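Local structure of nicotinate-nucleotide pyrophosphorylase (Pyrococcus furiosus, 2I14) at residues 61-66 with 82-87; 114-119 with 304-309; 328-333 with 359-364. The protein probably catalyses the ATP-coupled joining of nicotinate to the ribose phosphate of phosphoribosyl pyrophosphate, giving nicotinate mononucleotide for NAD biosynthesis. All blocks are in the same frame, centred on the assembly; numbering follows the deposited sequence.

Contact 1 (61-66 with 82-87)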
loop_
_atom_site.group_PDB
_atom_site.type_symbol
_atom_site.label_atom_id
_atom_site.label_comp_id
_atom_site.label_asym_id
_atom_site.label_seq_id
_atom_site.Cartn_x
_atom_site.Cartn_y
_atom_site.Cartn_z
ATOM N N VAL A 61 -25.354 -13.601 -13.285
ATOM C CA VAL A 61 -26.199 -14.369 -14.208
ATOM C C VAL A 61 -27.180 -15.227 -13.427
ATOM O O VAL A 61 -26.766 -16.116 -12.690
ATOM C CB VAL A 61 -25.351 -15.300 -15.119
ATOM C CG1 VAL A 61 -26.267 -16.197 -15.940
ATOM C CG2 VAL A 61 -24.441 -14.476 -16.025
ATOM N N LEU A 62 -28.475 -14.970 -13.602
ATOM C CA LEU A 62 -29.506 -15.724 -12.895
ATOM C C LEU A 62 -29.558 -17.184 -13.317
ATOM O O LEU A 62 -29.632 -17.478 -14.511
ATOM C CB LEU A 62 -30.874 -15.118 -13.147
ATOM C CG LEU A 62 -31.856 -15.094 -11.969
ATOM C CD1 LEU A 62 -33.278 -15.172 -12.530
ATOM C CD2 LEU A 62 -31.601 -16.256 -11.000
ATOM N N VAL A 63 -29.533 -18.095 -12.343
ATOM C CA VAL A 63 -29.591 -19.526 -12.637
ATOM C C VAL A 63 -30.295 -20.353 -11.566
ATOM O O VAL A 63 -30.084 -20.144 -10.373
ATOM C CB VAL A 63 -28.198 -20.113 -12.813
ATOM C CG1 VAL A 63 -28.307 -21.589 -13.187
ATOM C CG2 VAL A 63 -27.442 -19.336 -13.876
ATOM N N GLY A 64 -31.120 -21.303 -11.994
ATOM C CA GLY A 64 -31.824 -22.146 -11.043
ATOM C C GLY A 64 -33.331 -21.962 -10.993
ATOM O O GLY A 64 -34.022 -22.666 -10.255
ATOM N N VAL A 65 -33.852 -21.014 -11.761
ATOM C CA VAL A 65 -35.290 -20.779 -11.788
ATOM C C VAL A 65 -36.038 -22.101 -12.040
ATOM O O VAL A 65 -37.134 -22.313 -11.533
ATOM C CB VAL A 65 -35.662 -19.772 -12.903
ATOM C CG1 VAL A 65 -37.028 -19.153 -12.617
ATOM C CG2 VAL A 65 -34.582 -18.716 -13.023
ATOM N N GLU A 66 -35.436 -22.987 -12.824
ATOM C CA GLU A 66 -36.048 -24.276 -13.133
ATOM C C GLU A 66 -36.249 -25.105 -11.868
ATOM O O GLU A 66 -37.375 -25.283 -11.409
ATOM C CB GLU A 66 -35.171 -25.052 -14.114
ATOM C CG GLU A 66 -35.924 -26.034 -15.006
ATOM C CD GLU A 66 -35.039 -26.605 -16.110
ATOM O OE1 GLU A 66 -34.529 -27.741 -15.937
ATOM O OE2 GLU A 66 -34.846 -25.907 -17.143
ATOM N N MET A 82 -37.824 -14.217 -13.229
ATOM C CA MET A 82 -37.162 -13.684 -14.400
ATOM C C MET A 82 -36.756 -14.927 -15.165
ATOM O O MET A 82 -36.575 -15.987 -14.582
ATOM C CB MET A 82 -35.894 -12.916 -14.024
ATOM C CG MET A 82 -36.078 -11.576 -13.324
ATOM S SD MET A 82 -34.460 -10.723 -13.179
ATOM C CE MET A 82 -34.966 -9.213 -12.355
ATOM N N PRO A 83 -36.621 -14.825 -16.487
ATOM C CA PRO A 83 -36.224 -16.021 -17.237
ATOM C C PRO A 83 -34.810 -16.465 -16.863
ATOM O O PRO A 83 -33.887 -15.652 -16.779
ATOM C CB PRO A 83 -36.344 -15.573 -18.694
ATOM C CG PRO A 83 -36.162 -14.066 -18.619
ATOM C CD PRO A 83 -36.942 -13.703 -17.386
ATOM N N GLU A 84 -34.642 -17.757 -16.625
ATOM C CA GLU A 84 -33.330 -18.258 -16.256
ATOM C C GLU A 84 -32.295 -17.723 -17.244
ATOM O O GLU A 84 -32.538 -17.686 -18.449
ATOM C CB GLU A 84 -33.337 -19.787 -16.226
ATOM C CG GLU A 84 -32.076 -20.414 -15.659
ATOM C CD GLU A 84 -32.318 -21.802 -15.059
ATOM O OE1 GLU A 84 -31.332 -22.500 -14.712
ATOM O OE2 GLU A 84 -33.500 -22.194 -14.921
ATOM N N GLY A 85 -31.158 -17.270 -16.718
ATOM C CA GLY A 85 -30.108 -16.740 -17.562
ATOM C C GLY A 85 -30.115 -15.228 -17.656
ATOM O O GLY A 85 -29.198 -14.637 -18.213
ATOM N N THR A 86 -31.145 -14.592 -17.117
ATOM C CA THR A 86 -31.222 -13.136 -17.147
ATOM C C THR A 86 -30.085 -12.478 -16.356
ATOM O O THR A 86 -29.675 -12.951 -15.289
ATOM C CB THR A 86 -32.559 -12.625 -16.552
ATOM O OG1 THR A 86 -33.652 -13.179 -17.282
ATOM C CG2 THR A 86 -32.637 -11.105 -16.613
ATOM N N ILE A 87 -29.575 -11.376 -16.885
ATOM C CA ILE A 87 -28.526 -10.650 -16.203
ATOM C C ILE A 87 -29.288 -9.865 -15.162
ATOM O O ILE A 87 -30.320 -9.278 -15.475
ATOM C CB ILE A 87 -27.832 -9.677 -17.158
ATOM C CG1 ILE A 87 -27.180 -10.466 -18.304
ATOM C CG2 ILE A 87 -26.836 -8.805 -16.398
ATOM C CD1 ILE A 87 -26.188 -11.534 -17.866
#

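Contact 2 (114-119 with 304-309)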
loop_
_atom_site.group_PDB
_atom_site.type_symbol
_atom_site.label_atom_id
_atom_site.label_comp_id
_atom_site.label_asym_id
_atom_site.label_seq_id
_atom_site.Cartn_x
_atom_site.Cartn_y
_atom_site.Cartn_z
ATOM N N MET A 114 -30.523 -23.282 -4.322
ATOM C CA MET A 114 -30.646 -23.607 -5.727
ATOM C C MET A 114 -30.312 -22.409 -6.609
ATOM O O MET A 114 -29.637 -22.552 -7.635
ATOM C CB MET A 114 -32.058 -24.124 -6.029
ATOM C CG MET A 114 -32.372 -25.458 -5.331
ATOM S SD MET A 114 -33.848 -26.362 -5.935
ATOM C CE MET A 114 -35.152 -25.445 -5.229
ATOM N N LEU A 115 -30.765 -21.228 -6.218
ATOM C CA LEU A 115 -30.477 -20.039 -7.015
ATOM C C LEU A 115 -29.039 -19.564 -6.772
ATOM O O LEU A 115 -28.290 -19.292 -7.704
ATOM C CB LEU A 115 -31.483 -18.918 -6.674
ATOM C CG LEU A 115 -32.999 -19.231 -6.830
ATOM C CD1 LEU A 115 -33.872 -18.150 -6.190
ATOM C CD2 LEU A 115 -33.345 -19.368 -8.292
ATOM N N SER A 116 -28.654 -19.516 -5.504
ATOM C CA SER A 116 -27.346 -19.037 -5.077
ATOM C C SER A 116 -26.074 -19.615 -5.684
ATOM O O SER A 116 -25.268 -18.884 -6.264
ATOM C CB SER A 116 -27.247 -19.149 -3.566
ATOM O OG SER A 116 -28.282 -18.401 -2.980
ATOM N N GLN A 117 -25.869 -20.914 -5.554
ATOM C CA GLN A 117 -24.641 -21.487 -6.063
ATOM C C GLN A 117 -24.594 -21.551 -7.595
ATOM O O GLN A 117 -23.535 -21.383 -8.205
ATOM C CB GLN A 117 -24.444 -22.870 -5.443
ATOM C CG GLN A 117 -23.028 -23.414 -5.547
ATOM C CD GLN A 117 -22.871 -24.803 -4.903
ATOM O OE1 GLN A 117 -21.771 -25.365 -4.891
ATOM N NE2 GLN A 117 -23.971 -25.354 -4.362
ATOM N N ALA A 118 -25.747 -21.802 -8.207
ATOM C CA ALA A 118 -25.838 -21.871 -9.660
ATOM C C ALA A 118 -25.507 -20.492 -10.204
ATOM O O ALA A 118 -24.591 -20.332 -11.033
ATOM C CB ALA A 118 -27.233 -22.271 -10.081
ATOM N N SER A 119 -26.253 -19.496 -9.734
ATOM C CA SER A 119 -26.026 -18.119 -10.149
ATOM C C SER A 119 -24.566 -17.750 -9.959
ATOM O O SER A 119 -23.975 -17.056 -10.795
ATOM C CB SER A 119 -26.912 -17.181 -9.341
ATOM O OG SER A 119 -28.253 -17.263 -9.803
ATOM N N VAL A 304 -24.157 -16.493 -4.645
ATOM C CA VAL A 304 -24.691 -15.128 -4.654
ATOM C C VAL A 304 -25.528 -15.073 -3.388
ATOM O O VAL A 304 -26.438 -15.869 -3.232
ATOM C CB VAL A 304 -25.589 -14.885 -5.901
ATOM C CG1 VAL A 304 -26.139 -13.473 -5.895
ATOM C CG2 VAL A 304 -24.781 -15.119 -7.166
ATOM N N ASP A 305 -25.202 -14.154 -2.482
ATOM C CA ASP A 305 -25.910 -14.040 -1.200
ATOM C C ASP A 305 -27.380 -13.722 -1.426
ATOM O O ASP A 305 -27.824 -12.604 -1.158
ATOM C CB ASP A 305 -25.268 -12.944 -0.316
ATOM C CG ASP A 305 -25.403 -13.236 1.191
ATOM O OD1 ASP A 305 -25.180 -12.317 2.032
ATOM O OD2 ASP A 305 -25.723 -14.398 1.538
ATOM N N PHE A 306 -28.127 -14.705 -1.925
ATOM C CA PHE A 306 -29.560 -14.555 -2.203
ATOM C C PHE A 306 -30.389 -14.718 -0.926
ATOM O O PHE A 306 -30.164 -15.643 -0.155
ATOM C CB PHE A 306 -30.001 -15.592 -3.255
ATOM C CG PHE A 306 -29.923 -15.099 -4.675
ATOM C CD1 PHE A 306 -29.444 -15.925 -5.690
ATOM C CD2 PHE A 306 -30.339 -13.814 -5.006
ATOM C CE1 PHE A 306 -29.374 -15.479 -7.016
ATOM C CE2 PHE A 306 -30.274 -13.353 -6.330
ATOM C CZ PHE A 306 -29.788 -14.192 -7.336
ATOM N N ALA A 307 -31.341 -13.824 -0.698
ATOM C CA ALA A 307 -32.172 -13.927 0.493
ATOM C C ALA A 307 -33.658 -13.786 0.180
ATOM O O ALA A 307 -34.045 -13.031 -0.706
ATOM C CB ALA A 307 -31.752 -12.881 1.515
ATOM N N LEU A 308 -34.483 -14.524 0.916
ATOM C CA LEU A 308 -35.935 -14.481 0.745
ATOM C C LEU A 308 -36.533 -13.606 1.852
ATOM O O LEU A 308 -36.473 -13.953 3.036
ATOM C CB LEU A 308 -36.508 -15.905 0.832
ATOM C CG LEU A 308 -38.019 -16.115 0.674
ATOM C CD1 LEU A 308 -38.795 -15.623 1.897
ATOM C CD2 LEU A 308 -38.477 -15.384 -0.576
ATOM N N ASP A 309 -37.113 -12.473 1.477
ATOM C CA ASP A 309 -37.706 -11.579 2.472
ATOM C C ASP A 309 -39.111 -11.099 2.123
ATOM O O ASP A 309 -39.335 -10.556 1.042
ATOM C CB ASP A 309 -36.832 -10.344 2.672
ATOM C CG ASP A 309 -35.381 -10.686 2.910
ATOM O OD1 ASP A 309 -35.097 -11.646 3.658
ATOM O OD2 ASP A 309 -34.517 -9.979 2.356
#

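Contact 3 (328-333 with 359-364). With ZN (zinc ion), chain G.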
loop_
_atom_site.group_PDB
_atom_site.type_symbol
_atom_site.label_atom_id
_atom_site.label_comp_id
_atom_site.label_asym_id
_atom_site.label_seq_id
_atom_site.Cartn_x
_atom_site.Cartn_y
_atom_site.Cartn_z
ATOM N N LYS A 328 -43.116 -5.414 -6.422
ATOM C CA LYS A 328 -42.602 -4.649 -7.544
ATOM C C LYS A 328 -42.201 -5.401 -8.800
ATOM O O LYS A 328 -42.217 -6.632 -8.850
ATOM C CB LYS A 328 -41.437 -3.783 -7.072
ATOM C CG LYS A 328 -41.885 -2.535 -6.314
ATOM C CD LYS A 328 -42.510 -2.845 -4.945
ATOM C CE LYS A 328 -43.503 -1.758 -4.465
ATOM N NZ LYS A 328 -44.820 -1.736 -5.187
ATOM N N GLN A 329 -41.852 -4.623 -9.820
ATOM C CA GLN A 329 -41.436 -5.154 -11.111
ATOM C C GLN A 329 -40.169 -4.459 -11.575
ATOM O O GLN A 329 -39.896 -3.328 -11.185
ATOM C CB GLN A 329 -42.535 -4.940 -12.161
ATOM C CG GLN A 329 -43.207 -6.226 -12.645
ATOM C CD GLN A 329 -42.311 -7.051 -13.542
ATOM O OE1 GLN A 329 -41.173 -7.348 -13.200
ATOM N NE2 GLN A 329 -42.827 -7.431 -14.692
ATOM N N VAL A 330 -39.401 -5.153 -12.408
ATOM C CA VAL A 330 -38.161 -4.626 -12.954
ATOM C C VAL A 330 -38.287 -4.509 -14.466
ATOM O O VAL A 330 -38.493 -5.504 -15.157
ATOM C CB VAL A 330 -36.959 -5.551 -12.631
ATOM C CG1 VAL A 330 -36.722 -5.607 -11.141
ATOM C CG2 VAL A 330 -37.223 -6.935 -13.130
ATOM N N TYR A 331 -38.170 -3.290 -14.980
ATOM C CA TYR A 331 -38.271 -3.058 -16.420
ATOM C C TYR A 331 -36.901 -2.898 -17.057
ATOM O O TYR A 331 -36.066 -2.140 -16.581
ATOM C CB TYR A 331 -39.151 -1.834 -16.722
ATOM C CG TYR A 331 -40.591 -2.044 -16.305
ATOM C CD1 TYR A 331 -40.978 -1.904 -14.973
ATOM C CD2 TYR A 331 -41.550 -2.463 -17.225
ATOM C CE1 TYR A 331 -42.278 -2.179 -14.560
ATOM C CE2 TYR A 331 -42.859 -2.741 -16.821
ATOM C CZ TYR A 331 -43.215 -2.596 -15.485
ATOM O OH TYR A 331 -44.504 -2.861 -15.071
ATOM N N ARG A 332 -36.681 -3.637 -18.137
ATOM C CA ARG A 332 -35.417 -3.621 -18.841
ATOM C C ARG A 332 -35.623 -3.138 -20.261
ATOM O O ARG A 332 -36.548 -3.570 -20.938
ATOM C CB ARG A 332 -34.840 -5.029 -18.882
ATOM C CG ARG A 332 -33.375 -5.051 -19.191
ATOM C CD ARG A 332 -32.969 -6.201 -20.086
ATOM N NE ARG A 332 -33.645 -7.455 -19.779
ATOM C CZ ARG A 332 -33.137 -8.655 -20.047
ATOM N NH1 ARG A 332 -31.942 -8.761 -20.612
ATOM N NH2 ARG A 332 -33.838 -9.749 -19.787
ATOM N N CYS A 333 -34.768 -2.237 -20.722
ATOM C CA CYS A 333 -34.899 -1.764 -22.083
ATOM C C CYS A 333 -33.908 -2.587 -22.890
ATOM O O CYS A 333 -33.142 -3.352 -22.326
ATOM C CB CYS A 333 -34.556 -0.282 -22.183
ATOM S SG CYS A 333 -32.814 0.017 -22.391
ATOM N N PRO A 359 -41.288 -5.907 -18.975
ATOM C CA PRO A 359 -41.306 -6.491 -17.629
ATOM C C PRO A 359 -40.492 -7.776 -17.562
ATOM O O PRO A 359 -40.459 -8.534 -18.532
ATOM C CB PRO A 359 -42.788 -6.760 -17.395
ATOM C CG PRO A 359 -43.447 -5.699 -18.175
ATOM C CD PRO A 359 -42.665 -5.729 -19.462
ATOM N N LEU A 360 -39.856 -8.032 -16.422
ATOM C CA LEU A 360 -39.055 -9.238 -16.275
ATOM C C LEU A 360 -39.703 -10.291 -15.380
ATOM O O LEU A 360 -39.591 -11.488 -15.652
ATOM C CB LEU A 360 -37.654 -8.881 -15.768
ATOM C CG LEU A 360 -36.769 -8.092 -16.735
ATOM C CD1 LEU A 360 -35.479 -7.687 -16.062
ATOM C CD2 LEU A 360 -36.485 -8.940 -17.942
ATOM N N LEU A 361 -40.375 -9.868 -14.316
ATOM C CA LEU A 361 -41.035 -10.833 -13.437
ATOM C C LEU A 361 -42.268 -11.391 -14.149
ATOM O O LEU A 361 -43.239 -10.670 -14.387
ATOM C CB LEU A 361 -41.473 -10.183 -12.117
ATOM C CG LEU A 361 -40.480 -9.906 -10.983
ATOM C CD1 LEU A 361 -39.723 -11.182 -10.649
ATOM C CD2 LEU A 361 -39.526 -8.798 -11.374
ATOM N N LYS A 362 -42.228 -12.675 -14.491
ATOM C CA LYS A 362 -43.342 -13.312 -15.180
ATOM C C LYS A 362 -43.796 -14.526 -14.410
ATOM O O LYS A 362 -42.983 -15.203 -13.790
ATOM C CB LYS A 362 -42.927 -13.747 -16.584
ATOM C CG LYS A 362 -42.502 -12.610 -17.502
ATOM C CD LYS A 362 -43.626 -11.594 -17.678
ATOM C CE LYS A 362 -43.223 -10.476 -18.632
ATOM N NZ LYS A 362 -42.946 -10.984 -20.011
ATOM N N PRO A 363 -45.106 -14.820 -14.435
ATOM C CA PRO A 363 -45.665 -15.977 -13.724
ATOM C C PRO A 363 -45.107 -17.309 -14.227
ATOM O O PRO A 363 -45.088 -17.559 -15.438
ATOM C CB PRO A 363 -47.164 -15.853 -13.991
ATOM C CG PRO A 363 -47.358 -14.386 -14.112
ATOM C CD PRO A 363 -46.187 -13.973 -14.971
ATOM N N ILE A 364 -44.643 -18.154 -13.303
ATOM C CA ILE A 364 -44.116 -19.464 -13.686
ATOM C C ILE A 364 -44.848 -20.590 -12.952
ATOM O O ILE A 364 -44.846 -21.734 -13.401
ATOM C CB ILE A 364 -42.580 -19.591 -13.429
ATOM C CG1 ILE A 364 -42.305 -19.913 -11.968
ATOM C CG2 ILE A 364 -41.871 -18.303 -13.829
ATOM C CD1 ILE A 364 -40.919 -20.414 -11.745
HETATM ZN ZN ZN G . -32.586 2.385 -22.171
#

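Contact 1 (61-66 with 82-87)
Glu84 reaches over from 82-87 to the start of helix 65-72, its extended chain passing Val65 in the opposite direction. Its CB lies against Val65 CG2 at 3.6 Å. With CG anti to the backbone N (chi1 -172°), the chain runs on past Leu62 O and Gly64 N to the carboxylate, whose two oxygens divide the work. Gly64, at the N-cap position, sends its N to Glu84 OE1 at 3.0 Å, arriving from above the carboxylate plane. Glu66 N reaches OE2 on its syn side but tilted out of the carboxylate plane, also at 3.0 Å.

Beside this grip the backbones pair. Leu62 N bonds nearly straight to Thr86 O (2.9 Å, 167° at the hydrogen), and Gly85 N, within the type II turn Pro83-Thr86, returns a bond to Leu62 O. Val61 and Ile87 form an antiparallel non-hydrogen-bonded pair, CG2 of Val61 meeting CD1 of Ile87 at 3.9 Å. Leu62 CD1 packs on Met82 CB.

Arg155 adds a salt bridge to Glu84 OE1. A buried carboxylate held by two backbone N-H groups at a helix start and an arginine is likely to remain ionised, despite the Glu66 carboxylate, itself bonded to Tyr11 of the second subunit.

Contact 2 (114-119 with 304-309)
Val304 N donates to Ser116 O at 3.1 Å, the one hydrogen bond between these two segments. The donor stands 48° out of the carbonyl plane, so the oxygen is approached from above and not on a lone pair. The bond joins helix 108-131 of the quinolinate phosphoribosyltransferase-type N-terminal domain to the chain where it returns from the alpha/beta barrel to enter strand 307-313. An inverse gamma turn centred on Asp305 separates Val304 from Phe306 and lets both side chains reach the helix.

Phe306 meets the helix mainly along one border of its ring. Ser116 N and Ser119 OG lie at the edge, close to the ring plane, the latter 3.5 Å from CE1. Leu115 CB approaches CD1 obliquely at 3.8 Å, while Ser116 OG touches CB of Phe306 at 3.3 Å. The two hydroxyls find their polar partners away from the ring: Ser116 OG bonds to Leu112 O one turn back in the helix, and Ser119 OG is hydrogen-bonded to Val63 N. The ring edge packs beside the two serines, and Phe88 meets the same ring with planes inclined by about 30°.

A second subunit also borders the contact. Its His144 packs on Ser116 and makes a weak hydrogen bond to Asp305 OD2; His144 is among the residues lining the pocket of the bound phosphoribosyl pyrophosphate analogue, and a bound analogue lies about 10 Å from the Ser116 side chain.

Val304 divides its two methyl groups between partners. With CG1 anti to the backbone N (chi1 180°), CG2 is left beside that N and touches Ser119 CB at 3.7 Å, whereas CG1 sits over the centre of one face of the Phe306 ring, 3.9 Å above its plane.

Contact 3 (328-333 with 359-364)
Gln329 OE1 accepts from Leu361 N across the contact (2.9 Å, 153° at the hydrogen) and also from Val330 N in its own strand, although this oxygen sits too close to a neighbour in the model, making both bonds less sure. The chain bends at chi2 (-72°), which turns the amide back toward the backbone and, as modelled, brings OE1 within reach of both N-H groups. A weak bond, Leu360 N to Val330 O at 3.1 Å, is bent to 128°. At Tyr331 and Pro359 regular pairing resumes, as an antiparallel non-hydrogen-bonded pair with CA atoms 4.7 Å apart, and Arg332 continues it through backbone bonding to Glu358. The glutamine amide thus appears to stand in for a backbone acceptor where strand 357-365 is interrupted, before Lys362 and Ile364 pair with strand 77-81. With an alanine here the side-chain acceptor is gone, which would probably leave Leu361 N and Val330 N without the oxygen that bridges them.

Packing spreads outward from these bonds. The Val330 side chain crosses those of both leucines at about a right angle, its CG2 meeting Leu360 CB at 3.3 Å and Leu361 CD2 at 3.4 Å. On the face carrying Tyr331 and Pro359, CG of the proline comes obliquely to CE2 of the ring. Leu360 CD2 lies in the plane of the Arg332 guanidinium, at its edge, 3.3 Å from NH2; that nitrogen has its polar partner in Tyr383 OH.

Beyond Arg332, Cys333 SG binds zinc at 2.4 Å, in a site to which His337, Cys350 and Cys353 also belong. The chemistry is divided: zinc ties 328-333 to the chain that follows, while aliphatic packing and probably the amide bridge hold it against interrupted strand 357-365.

Overall arrangement
From the N terminus, contact 1 closes first, folding back helix 65-72 and strand 77-81 so that 82-87 returns to the helix start. Contact 2 closes the longest excursion, 184 residues that include the parallel strands of the barrel, and brings the chain back to the large antiparallel sheet, beside strand 43-49. Contact 3 then closes a short loop of 25 residues bearing the rest of the zinc site. The three are in series; none encloses or crosses another. Contact 1 touches both others, through Val63 CG1 on Ala118 CB and Met82 CE on Val330 CG2. Contacts 2 and 3, centres about 18 Å apart, do not touch but reach the same sheet.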